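Local structure of MgGH51 (Meripilus giganteus, 6ZPV) at residues 394-405 and 423-434; 452-461 and 506-515. The protein hydrolyses alpha-L-arabinofuranosides as a family GH51 glycosidase, removing terminal non-reducing arabinofuranose units from arabinose-containing glycans. All coordinates share one frame; numbering follows the deposited sequence.

Contact 1 of 2, residues 394-405 and 423-434; sequences PQSYDVHVYQTP and TTYFEGEYAAIS. With GOL (glycerol), chain F.
T424 begins the pairing of two parallel strands, its N donating to Q395 O at 3.0 Å while its OG1 accepts from S396 OG at 2.7 Å. Next, Y425 sets CD1 against CB of Y397, 4.1 Å away. F426 N bonds Y397 O, and its ring lies alongside the carboxylate of D398, the planes 25° apart. D398 reaches this place with CG anti to the backbone N (chi1 -176°), and its OD1 receives G428 N at 2.9 Å on the syn side, in a bent bond tilted from the carboxylate plane. OD2 accepts H400 NE2 at 2.7 Å from above that plane; ND1 is hydrogen-bonded to E351. E429 lies over one face of the H400 ring, CG 3.7 Å from the centroid in a CH-pi contact and the carboxylate stacked on it; its OE1 is gripped by Y402 OH (2.6 Å) on the anti side and by a glycerol hydroxyl, its OE2 by R226. Replacing H400 with an alanine is likely to leave D398 OD2 and E351 without their imidazole partner. Past the corner, I433 CG2 leans on Y402 CD1 at 3.7 Å. The pair forms neighbouring strands of the (beta/alpha)8 barrel, joined through helix 405-410; strands 378-381 and 474-479 flank it, and helix 454-469 packs on Y430 and A432.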
loop_
_atom_site.group_PDB
_atom_site.type_symbol
_atom_site.label_atom_id
_atom_site.label_comp_id
_atom_site.label_asym_id
_atom_site.label_seq_id
_atom_site.Cartn_x
_atom_site.Cartn_y
_atom_site.Cartn_z
ATOM N N PRO A 394 -7.595 -6.721 25.830
ATOM C CA PRO A 394 -6.793 -6.727 24.625
ATOM C C PRO A 394 -5.325 -6.989 24.945
ATOM O O PRO A 394 -4.763 -6.292 25.791
ATOM C CB PRO A 394 -6.975 -5.347 24.010
ATOM C CG PRO A 394 -8.141 -4.776 24.677
ATOM C CD PRO A 394 -8.214 -5.409 26.045
ATOM N N GLN A 395 -4.712 -7.863 24.131
ATOM C CA GLN A 395 -3.259 -8.026 24.239
ATOM C C GLN A 395 -2.502 -6.910 23.544
ATOM O O GLN A 395 -1.314 -6.716 23.884
ATOM C CB GLN A 395 -2.863 -9.368 23.665
ATOM C CG GLN A 395 -3.452 -10.533 24.429
ATOM C CD GLN A 395 -2.756 -11.769 23.982
ATOM O OE1 GLN A 395 -3.117 -12.375 22.951
ATOM N NE2 GLN A 395 -1.730 -12.110 24.751
ATOM N N SER A 396 -3.113 -6.225 22.607
ATOM C CA SER A 396 -2.479 -5.131 21.854
ATOM C C SER A 396 -3.507 -4.064 21.509
ATOM O O SER A 396 -4.715 -4.377 21.298
ATOM C CB SER A 396 -1.854 -5.647 20.609
ATOM O OG SER A 396 -0.813 -6.576 20.799
ATOM N N TYR A 397 -3.017 -2.850 21.350
ATOM C CA TYR A 397 -3.763 -1.705 20.816
ATOM C C TYR A 397 -2.996 -1.098 19.636
ATOM O O TYR A 397 -1.753 -1.067 19.660
ATOM C CB TYR A 397 -3.931 -0.595 21.857
ATOM C CG TYR A 397 -5.099 -0.795 22.800
ATOM C CD1 TYR A 397 -6.381 -0.449 22.388
ATOM C CD2 TYR A 397 -4.986 -1.292 24.085
ATOM C CE1 TYR A 397 -7.483 -0.568 23.198
ATOM C CE2 TYR A 397 -6.088 -1.433 24.906
ATOM C CZ TYR A 397 -7.355 -1.064 24.474
ATOM O OH TYR A 397 -8.419 -1.134 25.318
ATOM N N ASP A 398 -3.743 -0.582 18.651
ATOM C CA ASP A 398 -3.255 0.179 17.515
ATOM C C ASP A 398 -3.451 1.665 17.812
ATOM O O ASP A 398 -4.600 2.109 18.030
ATOM C CB ASP A 398 -3.965 -0.214 16.221
ATOM C CG ASP A 398 -3.437 0.484 14.972
ATOM O OD1 ASP A 398 -2.442 1.254 15.136
ATOM O OD2 ASP A 398 -4.026 0.304 13.874
ATOM N N VAL A 399 -2.352 2.415 17.847
ATOM C CA VAL A 399 -2.325 3.878 18.105
ATOM C C VAL A 399 -1.977 4.594 16.818
ATOM O O VAL A 399 -0.967 4.259 16.156
ATOM C CB VAL A 399 -1.294 4.166 19.221
ATOM C CG1 VAL A 399 -1.233 5.634 19.550
ATOM C CG2 VAL A 399 -1.534 3.337 20.454
ATOM N N HIS A 400 -2.764 5.612 16.447
ATOM C CA HIS A 400 -2.522 6.433 15.250
ATOM C C HIS A 400 -2.245 7.868 15.666
ATOM O O HIS A 400 -2.958 8.383 16.518
ATOM C CB HIS A 400 -3.758 6.443 14.321
ATOM C CG HIS A 400 -4.159 5.090 13.828
ATOM N ND1 HIS A 400 -5.337 4.903 13.123
ATOM C CD2 HIS A 400 -3.566 3.880 13.923
ATOM C CE1 HIS A 400 -5.426 3.618 12.828
ATOM N NE2 HIS A 400 -4.378 2.958 13.290
ATOM N N VAL A 401 -1.306 8.537 15.014
ATOM C CA VAL A 401 -1.114 9.992 15.251
ATOM C C VAL A 401 -0.627 10.690 13.979
ATOM O O VAL A 401 0.387 10.285 13.386
ATOM C CB VAL A 401 -0.202 10.270 16.458
ATOM C CG1 VAL A 401 1.218 9.742 16.291
ATOM C CG2 VAL A 401 -0.207 11.757 16.766
ATOM N N TYR A 402 -1.298 11.763 13.639
ATOM C CA TYR A 402 -0.897 12.728 12.605
ATOM C C TYR A 402 -0.678 14.056 13.276
ATOM O O TYR A 402 -1.557 14.559 13.987
ATOM C CB TYR A 402 -1.960 12.800 11.520
ATOM C CG TYR A 402 -2.150 11.488 10.797
ATOM C CD1 TYR A 402 -1.238 11.045 9.869
ATOM C CD2 TYR A 402 -3.228 10.690 11.086
ATOM C CE1 TYR A 402 -1.399 9.823 9.241
ATOM C CE2 TYR A 402 -3.374 9.466 10.468
ATOM C CZ TYR A 402 -2.464 9.012 9.545
ATOM O OH TYR A 402 -2.603 7.826 8.853
ATOM N N GLN A 403 0.514 14.643 13.096
ATOM C CA GLN A 403 0.914 15.809 13.920
ATOM C C GLN A 403 1.948 16.639 13.181
ATOM O O GLN A 403 2.301 16.362 12.010
ATOM C CB GLN A 403 1.328 15.343 15.317
ATOM C CG GLN A 403 0.339 15.637 16.421
ATOM C CD GLN A 403 0.078 17.108 16.681
ATOM O OE1 GLN A 403 0.809 17.962 16.169
ATOM N NE2 GLN A 403 -0.969 17.427 17.446
ATOM N N THR A 404 2.484 17.667 13.831
ATOM C CA THR A 404 3.526 18.495 13.247
ATOM C C THR A 404 4.885 17.827 13.428
ATOM O O THR A 404 5.094 17.017 14.343
ATOM C CB THR A 404 3.569 19.848 13.942
ATOM O OG1 THR A 404 4.027 19.689 15.274
ATOM C CG2 THR A 404 2.280 20.647 13.895
ATOM N N PRO A 405 5.878 18.222 12.595
ATOM C CA PRO A 405 7.237 17.712 12.847
ATOM C C PRO A 405 7.726 17.930 14.274
ATOM O O PRO A 405 8.380 17.070 14.876
ATOM C CB PRO A 405 8.083 18.467 11.781
ATOM C CG PRO A 405 7.096 18.746 10.683
ATOM C CD PRO A 405 5.780 19.068 11.382
ATOM N N THR A 423 0.723 -5.703 27.842
ATOM C CA THR A 423 0.113 -5.131 26.652
ATOM C C THR A 423 1.207 -4.693 25.684
ATOM O O THR A 423 2.195 -4.121 26.114
ATOM C CB THR A 423 -0.744 -3.902 26.995
ATOM O OG1 THR A 423 -1.492 -4.130 28.167
ATOM C CG2 THR A 423 -1.630 -3.537 25.830
ATOM N N THR A 424 1.034 -4.949 24.404
ATOM C CA THR A 424 1.924 -4.401 23.404
ATOM C C THR A 424 1.155 -3.416 22.518
ATOM O O THR A 424 -0.059 -3.477 22.385
ATOM C CB THR A 424 2.611 -5.508 22.608
ATOM O OG1 THR A 424 1.632 -6.276 21.920
ATOM C CG2 THR A 424 3.495 -6.383 23.433
ATOM N N TYR A 425 1.910 -2.534 21.882
ATOM C CA TYR A 425 1.378 -1.384 21.151
ATOM C C TYR A 425 1.884 -1.378 19.728
ATOM O O TYR A 425 3.105 -1.580 19.489
ATOM C CB TYR A 425 1.678 -0.092 21.899
ATOM C CG TYR A 425 1.006 -0.034 23.250
ATOM C CD1 TYR A 425 -0.304 0.397 23.380
ATOM C CD2 TYR A 425 1.590 -0.547 24.399
ATOM C CE1 TYR A 425 -0.966 0.374 24.591
ATOM C CE2 TYR A 425 0.942 -0.599 25.638
ATOM C CZ TYR A 425 -0.358 -0.125 25.725
ATOM O OH TYR A 425 -1.045 -0.121 26.905
ATOM N N PHE A 426 0.979 -1.137 18.817
ATOM C CA PHE A 426 1.260 -1.039 17.370
ATOM C C PHE A 426 1.016 0.418 16.987
ATOM O O PHE A 426 -0.106 0.922 17.136
ATOM C CB PHE A 426 0.236 -1.917 16.655
ATOM C CG PHE A 426 0.203 -1.882 15.150
ATOM C CD1 PHE A 426 1.314 -1.571 14.419
ATOM C CD2 PHE A 426 -0.965 -2.227 14.466
ATOM C CE1 PHE A 426 1.296 -1.608 13.028
ATOM C CE2 PHE A 426 -0.997 -2.284 13.076
ATOM C CZ PHE A 426 0.156 -1.987 12.367
ATOM N N GLU A 427 2.048 1.143 16.528
ATOM C CA GLU A 427 1.867 2.498 16.015
ATOM C C GLU A 427 1.490 2.353 14.536
ATOM O O GLU A 427 2.358 2.484 13.646
ATOM C CB GLU A 427 3.123 3.330 16.230
ATOM C CG GLU A 427 2.843 4.817 16.137
ATOM C CD GLU A 427 2.347 5.481 17.401
ATOM O OE1 GLU A 427 2.295 4.853 18.464
ATOM O OE2 GLU A 427 2.004 6.724 17.320
ATOM N N GLY A 428 0.218 1.993 14.286
ATOM C CA GLY A 428 -0.167 1.521 12.961
ATOM C C GLY A 428 -0.302 2.573 11.904
ATOM O O GLY A 428 -0.365 2.252 10.709
ATOM N N GLU A 429 -0.409 3.853 12.321
ATOM C CA GLU A 429 -0.344 4.976 11.387
ATOM C C GLU A 429 0.345 6.115 12.142
ATOM O O GLU A 429 -0.135 6.532 13.203
ATOM C CB GLU A 429 -1.752 5.485 10.988
ATOM C CG GLU A 429 -2.594 4.439 10.266
ATOM C CD GLU A 429 -4.014 4.832 9.932
ATOM O OE1 GLU A 429 -4.287 6.076 9.775
ATOM O OE2 GLU A 429 -4.878 3.931 9.868
ATOM N N TYR A 430 1.334 6.697 11.506
ATOM C CA TYR A 430 1.878 7.972 11.984
ATOM C C TYR A 430 2.512 8.696 10.821
ATOM O O TYR A 430 3.050 8.082 9.907
ATOM C CB TYR A 430 2.867 7.822 13.166
ATOM C CG TYR A 430 4.153 7.084 12.875
ATOM C CD1 TYR A 430 4.207 5.711 12.746
ATOM C CD2 TYR A 430 5.338 7.801 12.704
ATOM C CE1 TYR A 430 5.393 5.056 12.472
ATOM C CE2 TYR A 430 6.516 7.155 12.417
ATOM C CZ TYR A 430 6.573 5.783 12.309
ATOM O OH TYR A 430 7.752 5.160 12.060
ATOM N N ALA A 431 2.518 10.035 10.924
ATOM C CA ALA A 431 3.239 10.888 9.994
ATOM C C ALA A 431 3.177 12.326 10.493
ATOM O O ALA A 431 2.158 12.762 11.077
ATOM C CB ALA A 431 2.617 10.891 8.592
ATOM N N ALA A 432 4.246 13.071 10.224
ATOM C CA ALA A 432 4.236 14.546 10.386
ATOM C C ALA A 432 3.677 15.151 9.108
ATOM O O ALA A 432 4.309 15.066 8.067
ATOM C CB ALA A 432 5.638 15.027 10.711
ATOM N N ILE A 433 2.481 15.741 9.191
ATOM C CA ILE A 433 1.694 16.071 7.983
ATOM C C ILE A 433 1.622 17.559 7.673
ATOM O O ILE A 433 1.199 17.877 6.560
ATOM C CB ILE A 433 0.291 15.465 8.026
ATOM C CG1 ILE A 433 -0.617 16.131 9.045
ATOM C CG2 ILE A 433 0.395 13.950 8.236
ATOM C CD1 ILE A 433 -2.079 15.733 8.875
ATOM N N SER A 434 1.917 18.442 8.631
ATOM C CA SER A 434 1.648 19.863 8.498
ATOM C C SER A 434 2.474 20.587 9.537
ATOM O O SER A 434 2.760 20.008 10.598
ATOM C CB SER A 434 0.167 20.134 8.775
ATOM O OG SER A 434 -0.114 21.521 8.794
HETATM C C1 GOL F . -6.628 9.170 6.707
HETATM O O1 GOL F . -7.394 9.613 7.830
HETATM C C2 GOL F . -5.432 8.338 7.174
HETATM O O2 GOL F . -5.958 7.185 7.834
HETATM C C3 GOL F . -4.553 7.996 5.994
HETATM O O3 GOL F . -3.417 7.189 6.280
HETATM O O HOH W 1 -2.910 -6.456 27.760
#

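Contact 2 of 2, residues 452-461 and 506-515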
loop_
_atom_site.group_PDB
_atom_site.type_symbol
_atom_site.label_atom_id
_atom_site.label_comp_id
_atom_site.label_asym_id
_atom_site.label_seq_id
_atom_site.Cartn_x
_atom_site.Cartn_y
_atom_site.Cartn_z
ATOM N N PRO A 452 6.686 14.722 2.034
ATOM C CA PRO A 452 7.525 14.766 3.224
ATOM C C PRO A 452 8.703 15.729 2.983
ATOM O O PRO A 452 9.186 15.875 1.849
ATOM C CB PRO A 452 7.999 13.320 3.383
ATOM C CG PRO A 452 6.903 12.492 2.709
ATOM C CD PRO A 452 6.512 13.359 1.505
ATOM N N THR A 453 9.183 16.335 4.044
ATOM C CA THR A 453 10.318 17.256 4.017
ATOM C C THR A 453 11.441 16.698 4.898
ATOM O O THR A 453 11.306 15.707 5.622
ATOM C CB THR A 453 9.895 18.662 4.489
ATOM O OG1 THR A 453 9.455 18.506 5.845
ATOM C CG2 THR A 453 8.806 19.272 3.612
ATOM N N VAL A 454 12.586 17.357 4.841
ATOM C CA VAL A 454 13.680 16.997 5.775
ATOM C C VAL A 454 13.175 17.206 7.202
ATOM O O VAL A 454 13.405 16.385 8.101
ATOM C CB VAL A 454 14.968 17.723 5.468
ATOM C CG1 VAL A 454 16.071 17.292 6.414
ATOM C CG2 VAL A 454 15.428 17.486 4.033
ATOM N N GLN A 455 12.499 18.329 7.438
ATOM C CA GLN A 455 11.931 18.631 8.757
ATOM C C GLN A 455 11.017 17.490 9.229
ATOM O O GLN A 455 11.071 17.055 10.428
ATOM C CB GLN A 455 11.126 19.965 8.683
ATOM C CG GLN A 455 10.651 20.529 10.039
ATOM C CD GLN A 455 9.749 21.739 9.965
ATOM O OE1 GLN A 455 9.539 22.274 8.865
ATOM N NE2 GLN A 455 9.255 22.182 11.102
ATOM N N SER A 456 10.100 17.052 8.371
ATOM C CA SER A 456 9.104 16.049 8.832
ATOM C C SER A 456 9.787 14.714 9.060
ATOM O O SER A 456 9.512 14.039 10.073
ATOM C CB SER A 456 7.938 15.958 7.857
ATOM O OG SER A 456 8.246 15.292 6.613
ATOM N N ALA A 457 10.702 14.282 8.206
ATOM C CA ALA A 457 11.406 13.012 8.336
ATOM C C ALA A 457 12.251 12.992 9.599
ATOM O O ALA A 457 12.372 11.950 10.254
ATOM C CB ALA A 457 12.247 12.735 7.101
ATOM N N THR A 458 12.922 14.136 9.883
ATOM C CA THR A 458 13.799 14.160 11.074
ATOM C C THR A 458 12.990 14.153 12.364
ATOM O O THR A 458 13.396 13.531 13.354
ATOM C CB THR A 458 14.789 15.319 10.977
ATOM O OG1 THR A 458 14.173 16.605 10.944
ATOM C CG2 THR A 458 15.707 15.147 9.808
ATOM N N GLY A 459 11.845 14.846 12.414
ATOM C CA GLY A 459 10.961 14.778 13.582
ATOM C C GLY A 459 10.449 13.367 13.733
ATOM O O GLY A 459 10.448 12.835 14.869
ATOM N N GLU A 460 9.986 12.737 12.667
ATOM C CA GLU A 460 9.562 11.336 12.726
ATOM C C GLU A 460 10.700 10.451 13.248
ATOM O O GLU A 460 10.469 9.599 14.126
ATOM C CB GLU A 460 9.123 10.848 11.366
ATOM C CG GLU A 460 7.815 11.494 10.907
ATOM C CD GLU A 460 7.652 11.581 9.393
ATOM O OE1 GLU A 460 8.472 10.985 8.656
ATOM O OE2 GLU A 460 6.653 12.210 8.967
ATOM N N ALA A 461 11.919 10.639 12.778
ATOM C CA ALA A 461 13.047 9.829 13.192
ATOM C C ALA A 461 13.284 10.007 14.681
ATOM O O ALA A 461 13.548 8.999 15.394
ATOM C CB ALA A 461 14.280 10.162 12.400
ATOM N N SER A 506 10.571 9.439 -0.856
ATOM C CA SER A 506 10.528 10.660 -0.021
ATOM C C SER A 506 11.677 10.686 1.003
ATOM O O SER A 506 12.281 9.672 1.355
ATOM C CB SER A 506 9.222 10.774 0.683
ATOM O OG SER A 506 9.076 9.835 1.754
ATOM N N THR A 507 11.845 11.870 1.604
ATOM C CA THR A 507 12.706 11.984 2.798
ATOM C C THR A 507 12.285 11.001 3.914
ATOM O O THR A 507 13.127 10.315 4.484
ATOM C CB THR A 507 12.675 13.434 3.312
ATOM O OG1 THR A 507 11.297 13.764 3.553
ATOM C CG2 THR A 507 13.287 14.435 2.333
ATOM N N SER A 508 10.973 10.934 4.143
ATOM C CA SER A 508 10.453 10.023 5.153
ATOM C C SER A 508 10.695 8.554 4.793
ATOM O O SER A 508 10.937 7.766 5.705
ATOM C CB SER A 508 8.959 10.314 5.409
ATOM O OG SER A 508 8.818 11.570 6.040
ATOM N N PHE A 509 10.634 8.217 3.496
ATOM C CA PHE A 509 10.988 6.859 3.065
ATOM C C PHE A 509 12.406 6.541 3.493
ATOM O O PHE A 509 12.676 5.453 4.028
ATOM C CB PHE A 509 10.861 6.744 1.545
ATOM C CG PHE A 509 11.440 5.453 1.003
ATOM C CD1 PHE A 509 10.669 4.320 0.912
ATOM C CD2 PHE A 509 12.775 5.380 0.599
ATOM C CE1 PHE A 509 11.216 3.154 0.389
ATOM C CE2 PHE A 509 13.316 4.213 0.064
ATOM C CZ PHE A 509 12.507 3.105 -0.015
ATOM N N PHE A 510 13.347 7.465 3.252
ATOM C CA PHE A 510 14.734 7.186 3.634
ATOM C C PHE A 510 14.880 7.073 5.146
ATOM O O PHE A 510 15.672 6.244 5.574
ATOM C CB PHE A 510 15.685 8.220 3.017
ATOM C CG PHE A 510 15.833 8.070 1.522
ATOM C CD1 PHE A 510 16.333 6.897 0.982
ATOM C CD2 PHE A 510 15.491 9.099 0.654
ATOM C CE1 PHE A 510 16.490 6.785 -0.385
ATOM C CE2 PHE A 510 15.652 8.995 -0.695
ATOM C CZ PHE A 510 16.122 7.823 -1.204
ATOM N N ALA A 511 14.165 7.850 5.930
ATOM C CA ALA A 511 14.215 7.654 7.392
ATOM C C ALA A 511 13.690 6.270 7.767
ATOM O O ALA A 511 14.288 5.578 8.604
ATOM C CB ALA A 511 13.466 8.757 8.120
ATOM N N GLN A 512 12.578 5.867 7.182
ATOM C CA GLN A 512 12.030 4.534 7.456
ATOM C C GLN A 512 13.040 3.456 7.076
ATOM O O GLN A 512 13.234 2.497 7.862
ATOM C CB GLN A 512 10.706 4.295 6.715
ATOM C CG GLN A 512 9.526 5.163 7.139
ATOM C CD GLN A 512 9.047 4.818 8.505
ATOM O OE1 GLN A 512 8.794 3.620 8.801
ATOM N NE2 GLN A 512 8.876 5.850 9.344
ATOM N N LYS A 513 13.640 3.558 5.902
ATOM C CA LYS A 513 14.627 2.559 5.444
ATOM C C LYS A 513 15.864 2.549 6.351
ATOM O O LYS A 513 16.364 1.446 6.678
ATOM C CB LYS A 513 14.988 2.920 4.001
ATOM C CG LYS A 513 16.014 2.004 3.362
ATOM C CD LYS A 513 16.361 2.398 1.910
ATOM C CE LYS A 513 17.412 1.502 1.284
ATOM N NZ LYS A 513 17.850 2.017 -0.043
ATOM N N LEU A 514 16.373 3.698 6.716
ATOM C CA LEU A 514 17.544 3.757 7.598
ATOM C C LEU A 514 17.234 3.065 8.924
ATOM O O LEU A 514 18.102 2.373 9.471
ATOM C CB LEU A 514 17.984 5.211 7.815
ATOM C CG LEU A 514 18.731 5.861 6.654
ATOM C CD1 LEU A 514 18.865 7.324 6.887
ATOM C CD2 LEU A 514 20.076 5.257 6.423
ATOM N N PHE A 515 16.029 3.250 9.462
ATOM C CA PHE A 515 15.708 2.615 10.735
ATOM C C PHE A 515 15.539 1.121 10.580
ATOM O O PHE A 515 16.003 0.349 11.423
ATOM C CB PHE A 515 14.497 3.295 11.401
ATOM C CG PHE A 515 14.863 4.511 12.242
ATOM C CD1 PHE A 515 15.461 5.615 11.705
ATOM C CD2 PHE A 515 14.593 4.505 13.598
ATOM C CE1 PHE A 515 15.858 6.659 12.520
ATOM C CE2 PHE A 515 14.992 5.546 14.404
ATOM C CZ PHE A 515 15.615 6.631 13.865
HETATM O O HOH W 2 10.360 14.027 0.224
HETATM O O HOH W 3 6.154 13.394 6.637
HETATM O O HOH W 4 9.758 8.465 8.491
#
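A457 and S508 come within 4.5 Å, CA to CA, where helices 454-461 and 507-515 run side by side, their axes 8.4 Å apart at closest and their directions 26° from parallel. Small residues line the closest approach: A457 CB faces the T507 backbone and approaches A511 CB at 4.3 Å. The polar link is S508 OG, which donates to E460 OE1 at 2.7 Å, arriving on the syn side and 18° out of the carboxylate plane. With its hydroxyl anti to the carbonyl carbon (chi1 -68°), S508 also brings OG to 3.3 Å from P452 CB. One water ties E460 OE1 to S508 O and Q512 NE2, and another joins E460 OE2 to S456 OG, so this buried carboxylate is held at both oxygens. T507 OG1 makes a weak bond to T453 O at 2.8 Å. Farther along, A461 CB meets F515 CE1 at 3.8 Å. Both helix starts are capped, 507-515 by S506 OG, which receives F509 N and is also hydrogen-bonded to L495 O, and 454-461 by the reciprocal T453-S456 bonds of a capping box. Lying on Y479 of strand 474-479, the two helices exemplify the neighbouring outer helices of a (beta/alpha)8 barrel.

How the contacts relate
Contact 1 is in the barrel wall and contact 2 in the helical layer around it, their centres about 16 Å apart. Helix 454-469 follows strand 424-432 in the chain and joins them: E460 OE2 is probably hydrogen-bonded to A432 N at 2.8 Å, while the same carboxylate takes part in contact 2. Y430 OH and Q512 NE2, 3.0 Å apart, make a second probable bond, and P405 CB packs on Q455 O at 3.6 Å. A glycerol, probably from the crystallisation liquor, sits at Y402 and E429 in contact 1; such barrels carry their active site at the C-terminal ends of the strands. At the far end, T423 touches the N-acetylglucosamine of a glycan site that also includes N421.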